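Local atomic coordinates of polyphosphate kinase (Porphyromonas gingivalis, PDB entry 2O8R), a protein that probably catalyses the reversible transfer of the terminal phosphate of ATP to a growing chain of inorganic polyphosphate. Residues P324-M337 with P350-A364. The protein carries 3 engineered substitutions. Numbering follows the deposited sequence.
Sequences PLLSKHLEQAPSLM and PYYTYDYVVRLLMEA. With SO4 (sulfate ion), chain I.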
loop_
_atom_site.group_PDB
_atom_site.type_symbol
_atom_site.label_atom_id
_atom_site.label_comp_id
_atom_site.label_asym_id
_atom_site.label_seq_id
_atom_site.Cartn_x
_atom_site.Cartn_y
_atom_site.Cartn_z
ATOM N N PRO A 324 -25.803 -5.148 0.723
ATOM C CA PRO A 324 -26.172 -4.173 -0.296
ATOM C C PRO A 324 -27.110 -4.726 -1.356
ATOM O O PRO A 324 -26.833 -5.757 -1.964
ATOM C CB PRO A 324 -24.834 -3.780 -0.916
ATOM C CG PRO A 324 -23.815 -4.142 0.114
ATOM C CD PRO A 324 -24.350 -5.378 0.761
ATOM N N LEU A 325 -28.212 -4.008 -1.542
ATOM C CA LEU A 325 -29.257 -4.310 -2.498
ATOM C C LEU A 325 -28.828 -4.241 -3.948
ATOM O O LEU A 325 -27.875 -3.556 -4.295
ATOM C CB LEU A 325 -30.397 -3.306 -2.327
ATOM C CG LEU A 325 -30.969 -3.206 -0.920
ATOM C CD1 LEU A 325 -31.845 -1.978 -0.791
ATOM C CD2 LEU A 325 -31.706 -4.475 -0.553
ATOM N N LEU A 326 -29.573 -4.942 -4.796
ATOM C CA LEU A 326 -29.435 -4.778 -6.229
ATOM C C LEU A 326 -30.720 -4.179 -6.757
ATOM O O LEU A 326 -31.729 -4.123 -6.051
ATOM C CB LEU A 326 -29.185 -6.125 -6.902
ATOM C CG LEU A 326 -28.112 -7.002 -6.264
ATOM C CD1 LEU A 326 -28.003 -8.322 -7.001
ATOM C CD2 LEU A 326 -26.773 -6.274 -6.284
ATOM N N SER A 327 -30.670 -3.719 -7.998
ATOM C CA SER A 327 -31.868 -3.366 -8.729
ATOM C C SER A 327 -32.295 -4.606 -9.520
ATOM O O SER A 327 -31.572 -5.035 -10.427
ATOM C CB SER A 327 -31.566 -2.196 -9.659
ATOM O OG SER A 327 -32.481 -2.114 -10.737
ATOM N N LYS A 328 -33.449 -5.182 -9.164
ATOM C CA LYS A 328 -34.006 -6.354 -9.864
ATOM C C LYS A 328 -34.230 -6.035 -11.336
ATOM O O LYS A 328 -33.870 -6.823 -12.210
ATOM C CB LYS A 328 -35.332 -6.837 -9.246
ATOM C CG LYS A 328 -35.414 -6.872 -7.715
ATOM C CD LYS A 328 -34.434 -7.853 -7.067
ATOM C CE LYS A 328 -35.129 -9.111 -6.561
ATOM N NZ LYS A 328 -35.587 -8.978 -5.151
ATOM N N HIS A 329 -34.805 -4.861 -11.585
ATOM C CA HIS A 329 -35.105 -4.373 -12.923
ATOM C C HIS A 329 -33.874 -4.384 -13.809
ATOM O O HIS A 329 -33.859 -5.039 -14.860
ATOM C CB HIS A 329 -35.637 -2.957 -12.830
ATOM C CG HIS A 329 -36.796 -2.698 -13.729
ATOM N ND1 HIS A 329 -38.102 -2.775 -13.295
ATOM C CD2 HIS A 329 -36.850 -2.376 -15.044
ATOM C CE1 HIS A 329 -38.911 -2.500 -14.303
ATOM N NE2 HIS A 329 -38.177 -2.256 -15.375
ATOM N N LEU A 330 -32.838 -3.669 -13.375
ATOM C CA LEU A 330 -31.537 -3.707 -14.044
ATOM C C LEU A 330 -31.034 -5.128 -14.252
ATOM O O LEU A 330 -30.583 -5.474 -15.346
ATOM C CB LEU A 330 -30.492 -2.942 -13.243
ATOM C CG LEU A 330 -30.019 -1.600 -13.768
ATOM C CD1 LEU A 330 -28.679 -1.330 -13.164
ATOM C CD2 LEU A 330 -29.909 -1.614 -15.275
ATOM N N GLU A 331 -31.122 -5.944 -13.203
ATOM C CA GLU A 331 -30.601 -7.306 -13.240
ATOM C C GLU A 331 -31.323 -8.184 -14.253
ATOM O O GLU A 331 -30.753 -9.140 -14.763
ATOM C CB GLU A 331 -30.675 -7.955 -11.859
ATOM C CG GLU A 331 -29.751 -7.345 -10.821
ATOM C CD GLU A 331 -28.279 -7.556 -11.116
ATOM O OE1 GLU A 331 -27.921 -8.515 -11.831
ATOM O OE2 GLU A 331 -27.470 -6.760 -10.614
ATOM N N GLN A 332 -32.575 -7.857 -14.555
ATOM C CA GLN A 332 -33.346 -8.717 -15.439
ATOM C C GLN A 332 -33.418 -8.211 -16.880
ATOM O O GLN A 332 -34.107 -8.802 -17.712
ATOM C CB GLN A 332 -34.728 -9.060 -14.840
ATOM C CG GLN A 332 -35.715 -7.901 -14.642
ATOM C CD GLN A 332 -36.780 -8.202 -13.575
ATOM O OE1 GLN A 332 -36.521 -8.913 -12.594
ATOM N NE2 GLN A 332 -37.974 -7.646 -13.760
ATOM N N ALA A 333 -32.703 -7.126 -17.167
ATOM C CA ALA A 333 -32.502 -6.666 -18.546
ATOM C C ALA A 333 -31.476 -7.569 -19.270
ATOM O O ALA A 333 -30.695 -8.263 -18.621
ATOM C CB ALA A 333 -32.061 -5.201 -18.558
ATOM N N PRO A 334 -31.491 -7.588 -20.619
ATOM C CA PRO A 334 -30.569 -8.464 -21.357
ATOM C C PRO A 334 -29.101 -8.118 -21.149
ATOM O O PRO A 334 -28.245 -8.999 -21.207
ATOM C CB PRO A 334 -30.952 -8.226 -22.815
ATOM C CG PRO A 334 -31.639 -6.913 -22.825
ATOM C CD PRO A 334 -32.370 -6.834 -21.531
ATOM N N SER A 335 -28.822 -6.840 -20.922
ATOM C CA SER A 335 -27.503 -6.380 -20.516
ATOM C C SER A 335 -27.704 -5.053 -19.821
ATOM O O SER A 335 -28.720 -4.383 -20.043
ATOM C CB SER A 335 -26.588 -6.197 -21.723
ATOM O OG SER A 335 -26.949 -5.040 -22.457
ATOM N N LEU A 336 -26.733 -4.674 -18.993
ATOM C CA LEU A 336 -26.820 -3.456 -18.200
ATOM C C LEU A 336 -26.997 -2.222 -19.063
ATOM O O LEU A 336 -27.843 -1.378 -18.764
ATOM C CB LEU A 336 -25.623 -3.312 -17.263
ATOM C CG LEU A 336 -25.684 -4.268 -16.070
ATOM C CD1 LEU A 336 -24.362 -4.274 -15.362
ATOM C CD2 LEU A 336 -26.836 -3.921 -15.099
HETATM N N MSE A 337 -26.246 -2.139 -20.157
HETATM C CA MSE A 337 -26.375 -0.993 -21.058
HETATM C C MSE A 337 -27.746 -0.930 -21.702
HETATM O O MSE A 337 -28.260 0.155 -21.975
HETATM C CB MSE A 337 -25.325 -1.040 -22.146
HETATM C CG MSE A 337 -23.940 -1.086 -21.620
HETATM SE SE MSE A 337 -22.771 -1.276 -23.118
HETATM C CE MSE A 337 -22.537 0.611 -23.537
ATOM N N PRO A 350 -24.579 3.008 0.167
ATOM C CA PRO A 350 -24.001 1.822 0.735
ATOM C C PRO A 350 -25.151 0.830 0.498
ATOM O O PRO A 350 -24.908 -0.341 0.231
ATOM C CB PRO A 350 -23.846 2.158 2.212
ATOM C CG PRO A 350 -24.383 3.563 2.367
ATOM C CD PRO A 350 -25.318 3.718 1.213
ATOM N N TYR A 351 -26.387 1.354 0.535
ATOM C CA TYR A 351 -27.655 0.626 0.376
ATOM C C TYR A 351 -27.699 -0.273 -0.864
ATOM O O TYR A 351 -28.134 -1.415 -0.785
ATOM C CB TYR A 351 -28.839 1.610 0.345
ATOM C CG TYR A 351 -28.805 2.701 1.413
ATOM C CD1 TYR A 351 -28.902 2.382 2.759
ATOM C CD2 TYR A 351 -28.701 4.045 1.071
ATOM C CE1 TYR A 351 -28.875 3.357 3.738
ATOM C CE2 TYR A 351 -28.652 5.031 2.053
ATOM C CZ TYR A 351 -28.754 4.678 3.389
ATOM O OH TYR A 351 -28.729 5.636 4.387
ATOM N N TYR A 352 -27.246 0.250 -1.998
ATOM C CA TYR A 352 -27.027 -0.549 -3.192
ATOM C C TYR A 352 -25.535 -0.801 -3.318
ATOM O O TYR A 352 -24.750 -0.114 -2.656
ATOM C CB TYR A 352 -27.499 0.201 -4.424
ATOM C CG TYR A 352 -29.000 0.282 -4.581
ATOM C CD1 TYR A 352 -29.680 -0.629 -5.379
ATOM C CD2 TYR A 352 -29.734 1.282 -3.952
ATOM C CE1 TYR A 352 -31.040 -0.563 -5.541
ATOM C CE2 TYR A 352 -31.108 1.355 -4.099
ATOM C CZ TYR A 352 -31.759 0.428 -4.897
ATOM O OH TYR A 352 -33.131 0.499 -5.058
ATOM N N THR A 353 -25.145 -1.772 -4.156
ATOM C CA THR A 353 -23.728 -2.039 -4.427
ATOM C C THR A 353 -23.065 -0.893 -5.139
ATOM O O THR A 353 -23.722 -0.017 -5.694
ATOM C CB THR A 353 -23.469 -3.279 -5.343
ATOM O OG1 THR A 353 -24.653 -3.606 -6.080
ATOM C CG2 THR A 353 -22.977 -4.486 -4.535
ATOM N N TYR A 354 -21.742 -0.937 -5.133
ATOM C CA TYR A 354 -20.928 -0.050 -5.924
ATOM C C TYR A 354 -20.698 -0.650 -7.310
ATOM O O TYR A 354 -20.214 0.027 -8.223
ATOM C CB TYR A 354 -19.594 0.153 -5.217
ATOM C CG TYR A 354 -19.628 1.167 -4.094
ATOM C CD1 TYR A 354 -20.042 0.811 -2.815
ATOM C CD2 TYR A 354 -19.230 2.482 -4.311
ATOM C CE1 TYR A 354 -20.065 1.739 -1.777
ATOM C CE2 TYR A 354 -19.254 3.417 -3.283
ATOM C CZ TYR A 354 -19.666 3.043 -2.016
ATOM O OH TYR A 354 -19.673 3.979 -0.997
ATOM N N ASP A 355 -21.085 -1.912 -7.469
ATOM C CA ASP A 355 -20.676 -2.728 -8.611
ATOM C C ASP A 355 -21.171 -2.303 -9.991
ATOM O O ASP A 355 -20.598 -2.694 -11.002
ATOM C CB ASP A 355 -21.049 -4.176 -8.352
ATOM C CG ASP A 355 -20.330 -4.743 -7.165
ATOM O OD1 ASP A 355 -19.322 -4.139 -6.741
ATOM O OD2 ASP A 355 -20.763 -5.792 -6.659
ATOM N N TYR A 356 -22.214 -1.494 -10.045
ATOM C CA TYR A 356 -22.798 -1.167 -11.328
ATOM C C TYR A 356 -21.906 -0.326 -12.220
ATOM O O TYR A 356 -21.910 -0.506 -13.428
ATOM C CB TYR A 356 -24.175 -0.526 -11.165
ATOM C CG TYR A 356 -25.246 -1.512 -10.749
ATOM C CD1 TYR A 356 -25.916 -1.365 -9.538
ATOM C CD2 TYR A 356 -25.572 -2.610 -11.560
ATOM C CE1 TYR A 356 -26.893 -2.273 -9.148
ATOM C CE2 TYR A 356 -26.544 -3.534 -11.170
ATOM C CZ TYR A 356 -27.205 -3.352 -9.966
ATOM O OH TYR A 356 -28.175 -4.246 -9.564
ATOM N N VAL A 357 -21.130 0.572 -11.633
ATOM C CA VAL A 357 -20.231 1.412 -12.419
ATOM C C VAL A 357 -19.202 0.563 -13.181
ATOM O O VAL A 357 -19.068 0.690 -14.407
ATOM C CB VAL A 357 -19.548 2.494 -11.540
ATOM C CG1 VAL A 357 -18.463 3.245 -12.317
ATOM C CG2 VAL A 357 -20.595 3.463 -10.985
ATOM N N VAL A 358 -18.509 -0.321 -12.468
ATOM C CA VAL A 358 -17.455 -1.131 -13.085
ATOM C C VAL A 358 -18.001 -2.235 -14.020
ATOM O O VAL A 358 -17.461 -2.452 -15.099
ATOM C CB VAL A 358 -16.483 -1.697 -12.032
ATOM C CG1 VAL A 358 -17.219 -2.575 -11.042
ATOM C CG2 VAL A 358 -15.347 -2.466 -12.695
ATOM N N ARG A 359 -19.074 -2.905 -13.601
ATOM C CA ARG A 359 -19.844 -3.826 -14.443
ATOM C C ARG A 359 -20.221 -3.198 -15.791
ATOM O O ARG A 359 -20.041 -3.804 -16.856
ATOM C CB ARG A 359 -21.137 -4.182 -13.731
ATOM C CG ARG A 359 -21.389 -5.637 -13.615
ATOM C CD ARG A 359 -21.438 -6.001 -12.163
ATOM N NE ARG A 359 -22.784 -6.174 -11.597
ATOM C CZ ARG A 359 -23.887 -6.537 -12.252
ATOM N NH1 ARG A 359 -25.019 -6.665 -11.585
ATOM N NH2 ARG A 359 -23.879 -6.793 -13.551
ATOM N N LEU A 360 -20.760 -1.981 -15.722
ATOM C CA LEU A 360 -21.118 -1.223 -16.899
ATOM C C LEU A 360 -19.878 -0.956 -17.730
ATOM O O LEU A 360 -19.853 -1.220 -18.931
ATOM C CB LEU A 360 -21.781 0.098 -16.511
ATOM C CG LEU A 360 -22.477 0.729 -17.709
ATOM C CD1 LEU A 360 -23.664 -0.135 -18.089
ATOM C CD2 LEU A 360 -22.927 2.130 -17.394
ATOM N N LEU A 361 -18.842 -0.454 -17.074
ATOM C CA LEU A 361 -17.567 -0.234 -17.742
ATOM C C LEU A 361 -17.065 -1.494 -18.431
ATOM O O LEU A 361 -16.560 -1.425 -19.548
ATOM C CB LEU A 361 -16.520 0.303 -16.771
ATOM C CG LEU A 361 -16.691 1.790 -16.450
ATOM C CD1 LEU A 361 -15.712 2.207 -15.375
ATOM C CD2 LEU A 361 -16.522 2.641 -17.698
HETATM N N MSE A 362 -17.235 -2.643 -17.784
HETATM C CA MSE A 362 -16.797 -3.913 -18.361
HETATM C C MSE A 362 -17.646 -4.335 -19.552
HETATM O O MSE A 362 -17.114 -4.854 -20.532
HETATM C CB MSE A 362 -16.787 -5.015 -17.314
HETATM C CG MSE A 362 -15.648 -4.917 -16.332
HETATM SE SE MSE A 362 -15.727 -6.362 -15.026
HETATM C CE MSE A 362 -16.993 -5.667 -13.740
ATOM N N GLU A 363 -18.956 -4.115 -19.470
ATOM C CA GLU A 363 -19.821 -4.355 -20.625
ATOM C C GLU A 363 -19.297 -3.548 -21.783
ATOM O O GLU A 363 -18.976 -4.109 -22.828
ATOM C CB GLU A 363 -21.290 -4.000 -20.339
ATOM C CG GLU A 363 -22.030 -5.151 -19.693
ATOM C CD GLU A 363 -23.535 -4.982 -19.622
ATOM O OE1 GLU A 363 -24.092 -4.039 -20.233
ATOM O OE2 GLU A 363 -24.166 -5.815 -18.935
ATOM N N ALA A 364 -19.168 -2.239 -21.559
ATOM C CA ALA A 364 -18.682 -1.291 -22.564
ATOM C C ALA A 364 -17.329 -1.675 -23.148
ATOM O O ALA A 364 -17.044 -1.367 -24.306
ATOM C CB ALA A 364 -18.613 0.112 -21.977
HETATM S S SO4 I . -22.756 -7.933 -8.164
HETATM O O1 SO4 I . -23.562 -9.079 -8.582
HETATM O O2 SO4 I . -23.329 -7.326 -6.964
HETATM O O3 SO4 I . -21.398 -8.374 -7.864
HETATM O O4 SO4 I . -22.729 -6.956 -9.239
#
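The ring of Tyr356 carries the CD1 methyl of Leu330 over one face, 3.9 Å from its centroid in a CH-pi contact, while Ser327 N and Glu331 OE2 lie at its edge, near the ring plane. Tyr356 CD2 in turn lies over one face of the Arg359 guanidinium, and the Glu331 carboxylate and a sulfate oxygen meet that group at its edge. Leu325 CB sits above the rim of the Tyr352 ring, whose hydroxyl bonds Glu690 of the C-terminal helix 678-691.

The Tyr356 hydroxyl is held by two bonds: it accepts from Ser327 N at 3.0 Å and donates to the anti lone pair of Glu331 OE2 at 2.8 Å. That same oxygen makes a salt bridge with Arg359 NH1, the carboxylate and guanidinium planes turned 44° apart. A bend at chi2 of Glu331 (-67°) folds its carboxylate back toward both partners. Arg359 NE also approaches sulfate O4, so closely that the detail is doubtful; the ion was probably acquired during crystallisation.

Leu336 is a knob in a hole formed by Tyr356, Arg359, Leu360 and Glu363. Glu363 presents both oxygens to the start of helix 336-342: Leu336 N donates to the syn lone pair of OE2 at 2.8 Å, and Met337 N to OE1 at 2.9 Å. Ser335 OG, at the N-cap, bonds Glu338 N. Leu325 and Tyr352 form a single beta bridge, with Leu325 N bonded to Tyr351 O and Thr353 N to Leu325 O.

Residues 324-337 thereby pack on helix 355-365, which follows strand 345-349 in the phospholipase D-like C-terminal domain 1. The Glu363 carboxylate accepts first-turn N-H groups of helix 336-342, whose dipole may stabilise its negative charge, while Arg359 probably offsets that of Glu331.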